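Local coordinates for protein MDM10 isoform 1 (Saccharomyces cerevisiae, PDB 7BTX) that helps tether the endoplasmic reticulum to mitochondria as part of the ERMES complex, and takes part in late steps of TOM complex assembly, at residues S414-S419 with L429-K434; I440-E445 with F485-Q490. All coordinates share one frame; numbering follows the deposited sequence.

How the interactions relate
The two contacts are successive seams of one barrel wall, their centres about 9 Å apart, and both are partly buried. Strand 426-434, a partner in interaction 1, lies beside strand 439-447, a partner in interaction 2, so four lengths of chain run side by side; W431 N to A442 O and G433 N to I440 O are probable hydrogen bonds between the contacts. Interaction 1 is a hairpin seam where an aromatic pair accompanies antiparallel backbone pairing. Interaction 2 brings in chain 40 residues further on, leading to the barrel's closing strand; its one clear bridge joins two glycines, with a weak backbone bond besides, and its side chains set aliphatic groups against each other and phenyl rings.

Interaction 1. Residues S414-S419 with L429-K434; sequences SVWKLS and LLWEGK
W416 and W431 meet across a beta hairpin of the mitochondrial outer-membrane barrel, where strands 413-420 and 426-434 run antiparallel with segment axes 4.7 Å apart. The backbone bonds set the register. V415 and E432 form a hydrogen-bonded pair, V415 N reaching E432 O at 3.0 Å and E432 N returning to V415 O at 2.9 Å, both donors lying in the carbonyl plane; K417 N to L430 O, at 2.8 Å, adds a third. Side chains alternate between two faces. On one, K417 and L430 lie alongside each other, pointing the same way, with K417 CD 4.1 Å from L430 CD2. The lysine chain bends at its far end, and NZ turns away to a hydrogen bond with T33 O and a salt bridge with E312, while E432 OE2 makes a weak hydrogen bond to S441 OG. On the other, the W416 six-membered and W431 five-membered rings have planes at 49°. W431 has CG anti to the backbone N (chi1 177°), whereas W416 swings beside its own N (chi1 -59°); with these torsions the rings meet. An alanine in place of W431 would probably leave one face of the W416 ring without its aromatic neighbour and open a gap beside S414, whose CB sits at the edge of the W431 ring, 3.6 Å from NE1. W431 CD1 lies over the middle of the W416 ring, 3.4 Å from CE2.

Interaction 2. Residues I440-E445 with F485-Q490; sequences ISAGTE and FGIQFQ
I440 leans on F489 where strand 439-447 meets the stretch of chain that leads to the closing strand of the beta barrel. That closing strand, 491-492, lies parallel to strand 44-48, whereas here residues 440-444 and 485-489 run antiparallel, 173° apart end to end. The I440 side chain divides at CB. One branch, CG2, stands anti to the backbone N and lies 4.1 Å from F489 CE2 and 4.3 Å from I487 CG2, so touching both residues. The other, CG1, comes obliquely to the phenyl ring, 4.0 Å from F489 CD2. Beyond CG1 the chain runs on extended (chi2 169°), and the tip, I440 CD1, lies 4.5 Å from F489 CD2. Along the backbone, G443 and G486 form a single antiparallel, hydrogen-bonded bridge, with G443 N to G486 O at 2.9 Å and G486 N to G443 O at 3.0 Å, each donor nearly along the C=O axis. A weak bond from S441 N to Q488 O supplements it, and the CB atoms of S441 and Q488 sit side by side nearby. Past the glycines, T444 presents its CB to the rim of the F485 ring, in the ring plane and 3.7 Å from CD1.

Interaction 1. Residues S414-S419 with L429-K434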
ATOM      1  N   SER D 414       1.262  35.151 -12.093  1.00 54.30           N
ATOM      2  CA  SER D 414       2.180  34.143 -12.597  1.00 54.30           C
ATOM      3  C   SER D 414       3.576  34.396 -12.053  1.00 54.30           C
ATOM      4  O   SER D 414       4.032  35.538 -12.006  1.00 54.30           O
ATOM      5  CB  SER D 414       2.222  34.166 -14.122  1.00 54.30           C
ATOM      6  OG  SER D 414       0.943  33.911 -14.662  1.00 54.30           O
ATOM      7  N   VAL D 415       4.249  33.331 -11.625  1.00 49.52           N
ATOM      8  CA  VAL D 415       5.621  33.407 -11.137  1.00 49.52           C
ATOM      9  C   VAL D 415       6.419  32.314 -11.826  1.00 49.52           C
ATOM     10  O   VAL D 415       6.120  31.129 -11.653  1.00 49.52           O
ATOM     11  CB  VAL D 415       5.715  33.233  -9.613  1.00 49.52           C
ATOM     12  CG1 VAL D 415       7.153  33.244  -9.181  1.00 49.52           C
ATOM     13  CG2 VAL D 415       4.959  34.311  -8.889  1.00 49.52           C
ATOM     14  N   TRP D 416       7.440  32.700 -12.580  1.00 47.90           N
ATOM     15  CA  TRP D 416       8.371  31.762 -13.185  1.00 47.90           C
ATOM     16  C   TRP D 416       9.674  31.793 -12.408  1.00 47.90           C
ATOM     17  O   TRP D 416      10.160  32.861 -12.056  1.00 47.90           O
ATOM     18  CB  TRP D 416       8.643  32.119 -14.643  1.00 47.90           C
ATOM     19  CG  TRP D 416       7.436  32.133 -15.491  1.00 47.90           C
ATOM     20  CD1 TRP D 416       6.527  33.140 -15.608  1.00 47.90           C
ATOM     21  CD2 TRP D 416       6.994  31.087 -16.353  1.00 47.90           C
ATOM     22  NE1 TRP D 416       5.540  32.783 -16.490  1.00 47.90           N
ATOM     23  CE2 TRP D 416       5.804  31.526 -16.962  1.00 47.90           C
ATOM     24  CE3 TRP D 416       7.486  29.819 -16.666  1.00 47.90           C
ATOM     25  CZ2 TRP D 416       5.102  30.744 -17.869  1.00 47.90           C
ATOM     26  CZ3 TRP D 416       6.788  29.044 -17.565  1.00 47.90           C
ATOM     27  CH2 TRP D 416       5.607  29.508 -18.158  1.00 47.90           C
ATOM     28  N   LYS D 417      10.242  30.621 -12.131  1.00 46.59           N
ATOM     29  CA  LYS D 417      11.397  30.560 -11.232  1.00 46.59           C
ATOM     30  C   LYS D 417      12.416  29.569 -11.795  1.00 46.59           C
ATOM     31  O   LYS D 417      12.182  28.362 -11.800  1.00 46.59           O
ATOM     32  CB  LYS D 417      10.979  30.167  -9.824  1.00 46.59           C
ATOM     33  CG  LYS D 417      10.297  31.252  -9.024  1.00 46.59           C
ATOM     34  CD  LYS D 417       9.593  30.678  -7.816  1.00 46.59           C
ATOM     35  CE  LYS D 417      10.574  30.381  -6.705  1.00 46.59           C
ATOM     36  NZ  LYS D 417      11.040  31.623  -6.036  1.00 46.59           N
ATOM     37  N   LEU D 418      13.557  30.088 -12.236  1.00 47.53           N
ATOM     38  CA  LEU D 418      14.666  29.240 -12.640  1.00 47.53           C
ATOM     39  C   LEU D 418      15.728  29.199 -11.544  1.00 47.53           C
ATOM     40  O   LEU D 418      15.854  30.123 -10.744  1.00 47.53           O
ATOM     41  CB  LEU D 418      15.289  29.739 -13.941  1.00 47.53           C
ATOM     42  CG  LEU D 418      14.631  29.441 -15.288  1.00 47.53           C
ATOM     43  CD1 LEU D 418      13.428  30.332 -15.567  1.00 47.53           C
ATOM     44  CD2 LEU D 418      15.656  29.568 -16.393  1.00 47.53           C
ATOM     45  N   SER D 419      16.497  28.109 -11.506  1.00 47.47           N
ATOM     46  CA  SER D 419      17.650  28.041 -10.612  1.00 47.47           C
ATOM     47  C   SER D 419      18.702  27.055 -11.100  1.00 47.47           C
ATOM     48  O   SER D 419      18.564  25.845 -10.908  1.00 47.47           O
ATOM     49  CB  SER D 419      17.244  27.658  -9.190  1.00 47.47           C
ATOM     50  OG  SER D 419      16.868  26.301  -9.111  1.00 47.47           O
ATOM     51  N   LEU D 429      13.056  24.435 -13.009  1.00 44.68           N
ATOM     52  CA  LEU D 429      12.079  25.406 -13.467  1.00 44.68           C
ATOM     53  C   LEU D 429      10.806  25.221 -12.664  1.00 44.68           C
ATOM     54  O   LEU D 429      10.483  24.110 -12.246  1.00 44.68           O
ATOM     55  CB  LEU D 429      11.774  25.252 -14.956  1.00 44.68           C
ATOM     56  CG  LEU D 429      12.915  25.418 -15.954  1.00 44.68           C
ATOM     57  CD1 LEU D 429      13.449  24.071 -16.393  1.00 44.68           C
ATOM     58  CD2 LEU D 429      12.433  26.211 -17.146  1.00 44.68           C
ATOM     59  N   LEU D 430      10.081  26.311 -12.448  1.00 42.00           N
ATOM     60  CA  LEU D 430       8.865  26.244 -11.655  1.00 42.00           C
ATOM     61  C   LEU D 430       7.942  27.374 -12.062  1.00 42.00           C
ATOM     62  O   LEU D 430       8.352  28.534 -12.071  1.00 42.00           O
ATOM     63  CB  LEU D 430       9.169  26.337 -10.159  1.00 42.00           C
ATOM     64  CG  LEU D 430       7.987  26.169  -9.204  1.00 42.00           C
ATOM     65  CD1 LEU D 430       7.586  24.719  -9.087  1.00 42.00           C
ATOM     66  CD2 LEU D 430       8.316  26.730  -7.848  1.00 42.00           C
ATOM     67  N   TRP D 431       6.707  27.035 -12.396  1.00 44.04           N
ATOM     68  CA  TRP D 431       5.663  28.017 -12.620  1.00 44.04           C
ATOM     69  C   TRP D 431       4.645  27.911 -11.496  1.00 44.04           C
ATOM     70  O   TRP D 431       4.363  26.816 -11.011  1.00 44.04           O
ATOM     71  CB  TRP D 431       4.987  27.809 -13.974  1.00 44.04           C
ATOM     72  CG  TRP D 431       3.867  28.746 -14.214  1.00 44.04           C
ATOM     73  CD1 TRP D 431       3.960  30.066 -14.498  1.00 44.04           C
ATOM     74  CD2 TRP D 431       2.473  28.439 -14.175  1.00 44.04           C
ATOM     75  NE1 TRP D 431       2.712  30.610 -14.646  1.00 44.04           N
ATOM     76  CE2 TRP D 431       1.779  29.628 -14.452  1.00 44.04           C
ATOM     77  CE3 TRP D 431       1.743  27.275 -13.934  1.00 44.04           C
ATOM     78  CZ2 TRP D 431       0.394  29.686 -14.494  1.00 44.04           C
ATOM     79  CZ3 TRP D 431       0.373  27.335 -13.975  1.00 44.04           C
ATOM     80  CH2 TRP D 431      -0.290  28.531 -14.253  1.00 44.04           C
ATOM     81  N   GLU D 432       4.123  29.053 -11.057  1.00 46.19           N
ATOM     82  CA  GLU D 432       3.068  29.089 -10.053  1.00 46.19           C
ATOM     83  C   GLU D 432       2.015  30.091 -10.480  1.00 46.19           C
ATOM     84  O   GLU D 432       2.336  31.249 -10.750  1.00 46.19           O
ATOM     85  CB  GLU D 432       3.607  29.469  -8.677  1.00 46.19           C
ATOM     86  CG  GLU D 432       4.350  28.361  -7.976  1.00 46.19           C
ATOM     87  CD  GLU D 432       4.114  28.370  -6.485  1.00 46.19           C
ATOM     88  OE1 GLU D 432       3.342  29.229  -6.015  1.00 46.19           O
ATOM     89  OE2 GLU D 432       4.692  27.515  -5.784  1.00 46.19           O
ATOM     90  N   GLY D 433       0.766  29.655 -10.533  1.00 47.57           N
ATOM     91  CA  GLY D 433      -0.300  30.543 -10.940  1.00 47.57           C
ATOM     92  C   GLY D 433      -1.400  30.654  -9.910  1.00 47.57           C
ATOM     93  O   GLY D 433      -2.077  29.669  -9.610  1.00 47.57           O
ATOM     94  N   LYS D 434      -1.592  31.844  -9.363  1.00 54.34           N
ATOM     95  CA  LYS D 434      -2.635  32.082  -8.380  1.00 54.34           C
ATOM     96  C   LYS D 434      -3.871  32.663  -9.050  1.00 54.34           C
ATOM     97  O   LYS D 434      -3.829  33.176 -10.165  1.00 54.34           O
ATOM     98  CB  LYS D 434      -2.137  33.019  -7.280  1.00 54.34           C
ATOM     99  CG  LYS D 434      -2.655  32.676  -5.900  1.00 54.34           C
ATOM    100  CD  LYS D 434      -2.263  33.728  -4.882  1.00 54.34           C
ATOM    101  CE  LYS D 434      -3.005  35.028  -5.119  1.00 54.34           C
ATOM    102  NZ  LYS D 434      -2.668  36.050  -4.090  1.00 54.34           N
TER

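Interaction 2. Residues I440-E445 with F485-Q490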
ATOM      1  N   ILE D 440      -2.165  26.724  -9.013  1.00 41.99           N
ATOM      2  CA  ILE D 440      -1.536  25.669  -9.799  1.00 41.99           C
ATOM      3  C   ILE D 440      -0.032  25.890  -9.757  1.00 41.99           C
ATOM      4  O   ILE D 440       0.431  27.031  -9.834  1.00 41.99           O
ATOM      5  CB  ILE D 440      -2.071  25.674 -11.242  1.00 41.99           C
ATOM      6  CG1 ILE D 440      -3.590  25.561 -11.235  1.00 41.99           C
ATOM      7  CG2 ILE D 440      -1.533  24.504 -12.034  1.00 41.99           C
ATOM      8  CD1 ILE D 440      -4.217  25.825 -12.571  1.00 41.99           C
ATOM      9  N   SER D 441       0.736  24.809  -9.627  1.00 40.16           N
ATOM     10  CA  SER D 441       2.191  24.897  -9.476  1.00 40.16           C
ATOM     11  C   SER D 441       2.856  23.779 -10.276  1.00 40.16           C
ATOM     12  O   SER D 441       3.084  22.686  -9.758  1.00 40.16           O
ATOM     13  CB  SER D 441       2.576  24.830  -8.006  1.00 40.16           C
ATOM     14  OG  SER D 441       3.977  24.796  -7.844  1.00 40.16           O
ATOM     15  N   ALA D 442       3.206  24.074 -11.523  1.00 40.50           N
ATOM     16  CA  ALA D 442       3.910  23.131 -12.380  1.00 40.50           C
ATOM     17  C   ALA D 442       5.406  23.390 -12.311  1.00 40.50           C
ATOM     18  O   ALA D 442       5.841  24.542 -12.293  1.00 40.50           O
ATOM     19  CB  ALA D 442       3.432  23.246 -13.825  1.00 40.50           C
ATOM     20  N   GLY D 443       6.193  22.321 -12.275  1.00 41.86           N
ATOM     21  CA  GLY D 443       7.626  22.485 -12.177  1.00 41.86           C
ATOM     22  C   GLY D 443       8.433  21.263 -12.550  1.00 41.86           C
ATOM     23  O   GLY D 443       8.042  20.139 -12.238  1.00 41.86           O
ATOM     24  N   THR D 444       9.571  21.465 -13.206  1.00 46.29           N
ATOM     25  CA  THR D 444      10.432  20.376 -13.640  1.00 46.29           C
ATOM     26  C   THR D 444      11.873  20.653 -13.246  1.00 46.29           C
ATOM     27  O   THR D 444      12.234  21.760 -12.845  1.00 46.29           O
ATOM     28  CB  THR D 444      10.349  20.159 -15.154  1.00 46.29           C
ATOM     29  OG1 THR D 444      11.134  19.016 -15.510  1.00 46.29           O
ATOM     30  CG2 THR D 444      10.871  21.365 -15.893  1.00 46.29           C
ATOM     31  N   GLU D 445      12.695  19.619 -13.367  1.00 51.33           N
ATOM     32  CA  GLU D 445      14.126  19.707 -13.136  1.00 51.33           C
ATOM     33  C   GLU D 445      14.834  18.986 -14.272  1.00 51.33           C
ATOM     34  O   GLU D 445      14.355  17.959 -14.752  1.00 51.33           O
ATOM     35  CB  GLU D 445      14.510  19.092 -11.791  1.00 51.33           C
ATOM     36  CG  GLU D 445      15.953  19.311 -11.400  1.00 51.33           C
ATOM     37  CD  GLU D 445      16.308  18.662 -10.083  1.00 51.33           C
ATOM     38  OE1 GLU D 445      15.492  17.875  -9.570  1.00 51.33           O
ATOM     39  OE2 GLU D 445      17.403  18.940  -9.557  1.00 51.33           O
ATOM     40  N   PHE D 485       9.525  15.726 -12.961  1.00 48.57           N
ATOM     41  CA  PHE D 485       8.419  16.614 -13.285  1.00 48.57           C
ATOM     42  C   PHE D 485       7.331  16.512 -12.212  1.00 48.57           C
ATOM     43  O   PHE D 485       7.212  15.507 -11.511  1.00 48.57           O
ATOM     44  CB  PHE D 485       7.852  16.260 -14.664  1.00 48.57           C
ATOM     45  CG  PHE D 485       6.785  17.203 -15.152  1.00 48.57           C
ATOM     46  CD1 PHE D 485       7.106  18.487 -15.567  1.00 48.57           C
ATOM     47  CD2 PHE D 485       5.456  16.807 -15.181  1.00 48.57           C
ATOM     48  CE1 PHE D 485       6.128  19.356 -16.009  1.00 48.57           C
ATOM     49  CE2 PHE D 485       4.472  17.671 -15.623  1.00 48.57           C
ATOM     50  CZ  PHE D 485       4.810  18.948 -16.037  1.00 48.57           C
ATOM     51  N   GLY D 486       6.536  17.572 -12.080  1.00 45.11           N
ATOM     52  CA  GLY D 486       5.417  17.548 -11.158  1.00 45.11           C
ATOM     53  C   GLY D 486       4.461  18.714 -11.282  1.00 45.11           C
ATOM     54  O   GLY D 486       4.878  19.834 -11.571  1.00 45.11           O
ATOM     55  N   ILE D 487       3.172  18.462 -11.080  1.00 41.42           N
ATOM     56  CA  ILE D 487       2.156  19.504 -11.053  1.00 41.42           C
ATOM     57  C   ILE D 487       1.515  19.483  -9.665  1.00 41.42           C
ATOM     58  O   ILE D 487       1.498  18.461  -8.984  1.00 41.42           O
ATOM     59  CB  ILE D 487       1.111  19.324 -12.180  1.00 41.42           C
ATOM     60  CG1 ILE D 487       1.807  19.038 -13.507  1.00 41.42           C
ATOM     61  CG2 ILE D 487       0.288  20.576 -12.408  1.00 41.42           C
ATOM     62  CD1 ILE D 487       0.871  18.697 -14.639  1.00 41.42           C
ATOM     63  N   GLN D 488       1.013  20.637  -9.230  1.00 40.45           N
ATOM     64  CA  GLN D 488       0.443  20.759  -7.898  1.00 40.45           C
ATOM     65  C   GLN D 488      -0.785  21.656  -7.904  1.00 40.45           C
ATOM     66  O   GLN D 488      -0.665  22.881  -7.873  1.00 40.45           O
ATOM     67  CB  GLN D 488       1.490  21.298  -6.930  1.00 40.45           C
ATOM     68  CG  GLN D 488       1.033  21.398  -5.501  1.00 40.45           C
ATOM     69  CD  GLN D 488       2.122  21.029  -4.530  1.00 40.45           C
ATOM     70  OE1 GLN D 488       3.197  20.588  -4.927  1.00 40.45           O
ATOM     71  NE2 GLN D 488       1.852  21.200  -3.245  1.00 40.45           N
ATOM     72  N   PHE D 489      -1.969  21.058  -7.954  1.00 39.96           N
ATOM     73  CA  PHE D 489      -3.206  21.813  -7.880  1.00 39.96           C
ATOM     74  C   PHE D 489      -3.594  22.025  -6.423  1.00 39.96           C
ATOM     75  O   PHE D 489      -3.291  21.208  -5.551  1.00 39.96           O
ATOM     76  CB  PHE D 489      -4.333  21.096  -8.620  1.00 39.96           C
ATOM     77  CG  PHE D 489      -3.992  20.704 -10.030  1.00 39.96           C
ATOM     78  CD1 PHE D 489      -3.464  19.454 -10.312  1.00 39.96           C
ATOM     79  CD2 PHE D 489      -4.219  21.579 -11.075  1.00 39.96           C
ATOM     80  CE1 PHE D 489      -3.154  19.095 -11.606  1.00 39.96           C
ATOM     81  CE2 PHE D 489      -3.914  21.223 -12.372  1.00 39.96           C
ATOM     82  CZ  PHE D 489      -3.381  19.982 -12.635  1.00 39.96           C
ATOM     83  N   GLN D 490      -4.281  23.132  -6.163  1.00 38.69           N
ATOM     84  CA  GLN D 490      -4.541  23.524  -4.786  1.00 38.69           C
ATOM     85  C   GLN D 490      -5.714  24.486  -4.749  1.00 38.69           C
ATOM     86  O   GLN D 490      -5.780  25.411  -5.555  1.00 38.69           O
ATOM     87  CB  GLN D 490      -3.298  24.170  -4.168  1.00 38.69           C
ATOM     88  CG  GLN D 490      -3.524  24.885  -2.870  1.00 38.69           C
ATOM     89  CD  GLN D 490      -2.238  25.111  -2.135  1.00 38.69           C
ATOM     90  OE1 GLN D 490      -1.259  24.403  -2.354  1.00 38.69           O
ATOM     91  NE2 GLN D 490      -2.224  26.105  -1.260  1.00 38.69           N
TER